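Local coordinates for protein toll (Drosophila melanogaster, PDB 4LXR), which serves as the receptor for the cleaved, active cytokine spaetzle C-106, triggering Toll signalling in antifungal defence and in dorsal-ventral patterning of the embryo, at residues L416-N421 / S440-M445. Sequence-based numbering, arbitrary orientation.
Sequences LHLDHN and SPFGYM. With NAG (2-acetamido-2-deoxy-beta-D-glucopyranose), chain E.
Leu416 and Phe442 face each other with their CA atoms 9.4 Å apart, the end of a short strand on one side and a turning loop on the other, so side chains alone close the gap. Two leucine methyls meet the Phe442 ring obliquely from the same side of its plane. A chi1 of 178° turns the Leu416 side chain away from its own N and toward the loop, where it crosses that of Phe442 at about a right angle and sets Leu416 CD2 3.7 Å from Phe442 CD1. The Leu418 and Phe442 side chains come from opposite directions, bringing Leu418 CD1 to 3.6 Å from Phe442 CZ. Met445, bent at its last torsion (chi3 -74°), curls CE back to 3.9 Å from Leu416 CD2. Leu416 CD2 thus touches both the phenylalanine ring and the methionine methyl. All four side chains are buried, and the meeting is wholly apolar. With an alanine at Phe442 the ring is gone, and a gap would probably open beside both leucine methyls, with Leu418 losing its contact to the loop.

Each backbone is shaped locally. Ser440 OG accepts from Phe442 N at 3.0 Å, an ST turn at the head of 440-445, and Asn421 ND2 donates to Leu418 O at 3.0 Å with an almost straight N-H...O angle (178°), from above the carbonyl plane. Asn421 also bonds the backbone of Met394 and Leu399 in the preceding turn, as the asparagine of a leucine-rich repeat does.

Within the extracellular solenoid, 416-421 belongs to LRR 12, its strand hydrogen-bonded between strands 391-393 and 450-452. Residues 440-445 follow helix 429-433 on the way to 450-452, and Phe442 also packs on Ile402 and Leu451, joining its loop to the hydrophobic core shared by successive coils.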
loop_
_atom_site.group_PDB
_atom_site.type_symbol
_atom_site.label_atom_id
_atom_site.label_comp_id
_atom_site.label_asym_id
_atom_site.label_seq_id
_atom_site.Cartn_x
_atom_site.Cartn_y
_atom_site.Cartn_z
ATOM N N LEU A 416 7.960 10.205 10.467
ATOM C CA LEU A 416 8.214 9.418 11.660
ATOM C C LEU A 416 7.238 8.238 11.734
ATOM O O LEU A 416 6.039 8.423 11.915
ATOM C CB LEU A 416 8.106 10.308 12.901
ATOM C CG LEU A 416 8.305 9.610 14.249
ATOM C CD1 LEU A 416 9.617 8.794 14.272
ATOM C CD2 LEU A 416 8.280 10.629 15.373
ATOM N N HIS A 417 7.761 7.028 11.571
ATOM C CA HIS A 417 6.946 5.813 11.626
ATOM C C HIS A 417 7.223 5.002 12.881
ATOM O O HIS A 417 8.299 4.405 13.030
ATOM C CB HIS A 417 7.201 4.944 10.399
ATOM C CG HIS A 417 6.947 5.651 9.106
ATOM N ND1 HIS A 417 5.737 5.585 8.448
ATOM C CD2 HIS A 417 7.741 6.454 8.359
ATOM C CE1 HIS A 417 5.803 6.307 7.343
ATOM N NE2 HIS A 417 7.005 6.847 7.268
ATOM N N LEU A 418 6.235 4.975 13.767
ATOM C CA LEU A 418 6.327 4.239 15.010
ATOM C C LEU A 418 5.205 3.222 15.101
ATOM O O LEU A 418 4.833 2.805 16.198
ATOM C CB LEU A 418 6.284 5.191 16.216
ATOM C CG LEU A 418 7.472 6.155 16.317
ATOM C CD1 LEU A 418 7.312 7.088 17.499
ATOM C CD2 LEU A 418 8.816 5.399 16.391
ATOM N N ASP A 419 4.681 2.804 13.951
ATOM C CA ASP A 419 3.542 1.884 13.934
ATOM C C ASP A 419 3.873 0.478 14.478
ATOM O O ASP A 419 4.973 -0.011 14.281
ATOM C CB ASP A 419 2.961 1.780 12.519
ATOM C CG ASP A 419 4.046 1.648 11.448
ATOM O OD1 ASP A 419 5.045 2.383 11.519
ATOM O OD2 ASP A 419 3.912 0.807 10.535
ATOM N N HIS A 420 2.900 -0.158 15.139
ATOM C CA HIS A 420 3.021 -1.533 15.642
ATOM C C HIS A 420 4.050 -1.624 16.774
ATOM O O HIS A 420 5.017 -2.373 16.709
ATOM C CB HIS A 420 3.357 -2.528 14.510
ATOM C CG HIS A 420 2.530 -2.345 13.273
ATOM N ND1 HIS A 420 1.165 -2.538 13.251
ATOM C CD2 HIS A 420 2.878 -1.984 12.015
ATOM C CE1 HIS A 420 0.705 -2.303 12.037
ATOM N NE2 HIS A 420 1.726 -1.972 11.264
ATOM N N ASN A 421 3.836 -0.828 17.803
ATOM C CA ASN A 421 4.689 -0.846 18.974
ATOM C C ASN A 421 3.803 -0.905 20.216
ATOM O O ASN A 421 2.617 -1.224 20.106
ATOM C CB ASN A 421 5.620 0.373 18.964
ATOM C CG ASN A 421 6.860 0.138 18.119
ATOM O OD1 ASN A 421 7.714 -0.661 18.497
ATOM N ND2 ASN A 421 6.961 0.815 16.967
ATOM N N SER A 440 2.943 15.987 23.410
ATOM C CA SER A 440 3.632 14.724 23.164
ATOM C C SER A 440 5.146 14.955 23.027
ATOM O O SER A 440 5.583 16.087 22.838
ATOM C CB SER A 440 3.093 14.082 21.885
ATOM O OG SER A 440 3.783 14.565 20.740
ATOM N N PRO A 441 5.951 13.881 23.131
ATOM C CA PRO A 441 7.403 13.985 22.906
ATOM C C PRO A 441 7.763 14.478 21.500
ATOM O O PRO A 441 8.903 14.881 21.247
ATOM C CB PRO A 441 7.894 12.538 23.092
ATOM C CG PRO A 441 6.898 11.913 23.993
ATOM C CD PRO A 441 5.569 12.548 23.639
ATOM N N PHE A 442 6.796 14.440 20.592
ATOM C CA PHE A 442 7.020 14.830 19.203
ATOM C C PHE A 442 6.856 16.331 19.000
ATOM O O PHE A 442 7.075 16.848 17.901
ATOM C CB PHE A 442 6.048 14.062 18.314
ATOM C CG PHE A 442 6.000 12.601 18.626
ATOM C CD1 PHE A 442 7.174 11.856 18.695
ATOM C CD2 PHE A 442 4.801 11.976 18.909
ATOM C CE1 PHE A 442 7.138 10.513 19.015
ATOM C CE2 PHE A 442 4.765 10.630 19.223
ATOM C CZ PHE A 442 5.932 9.901 19.270
ATOM N N GLY A 443 6.490 17.020 20.081
ATOM C CA GLY A 443 6.084 18.413 20.031
ATOM C C GLY A 443 7.117 19.392 19.527
ATOM O O GLY A 443 6.766 20.500 19.119
ATOM N N TYR A 444 8.386 18.993 19.550
ATOM C CA TYR A 444 9.462 19.870 19.104
ATOM C C TYR A 444 9.477 19.968 17.592
ATOM O O TYR A 444 10.031 20.904 17.018
ATOM C CB TYR A 444 10.824 19.378 19.621
ATOM C CG TYR A 444 10.962 19.499 21.123
ATOM C CD1 TYR A 444 11.228 20.726 21.716
ATOM C CD2 TYR A 444 10.806 18.392 21.948
ATOM C CE1 TYR A 444 11.342 20.855 23.098
ATOM C CE2 TYR A 444 10.919 18.510 23.339
ATOM C CZ TYR A 444 11.191 19.745 23.899
ATOM O OH TYR A 444 11.312 19.879 25.263
ATOM N N MET A 445 8.851 18.998 16.943
ATOM C CA MET A 445 8.979 18.875 15.502
ATOM C C MET A 445 7.805 19.531 14.789
ATOM O O MET A 445 6.952 18.856 14.204
ATOM C CB MET A 445 9.168 17.407 15.107
ATOM C CG MET A 445 10.418 16.823 15.737
ATOM S SD MET A 445 10.783 15.123 15.276
ATOM C CE MET A 445 9.540 14.241 16.219
HETATM C C1 NAG E . -0.483 -4.640 15.983
HETATM C C2 NAG E . -0.865 -5.573 14.817
HETATM C C3 NAG E . -0.613 -7.033 15.194
HETATM C C4 NAG E . 0.807 -7.226 15.714
HETATM C C5 NAG E . 1.050 -6.258 16.867
HETATM C C6 NAG E . 2.442 -6.349 17.449
HETATM C C7 NAG E . -2.628 -4.692 13.341
HETATM C C8 NAG E . -4.104 -4.612 13.094
HETATM N N2 NAG E . -2.253 -5.385 14.424
HETATM O O3 NAG E . -0.857 -7.840 14.049
HETATM O O4 NAG E . 0.975 -8.552 16.203
HETATM O O5 NAG E . 0.874 -4.913 16.400
HETATM O O6 NAG E . 3.431 -6.018 16.484
HETATM O O7 NAG E . -1.813 -4.154 12.597
#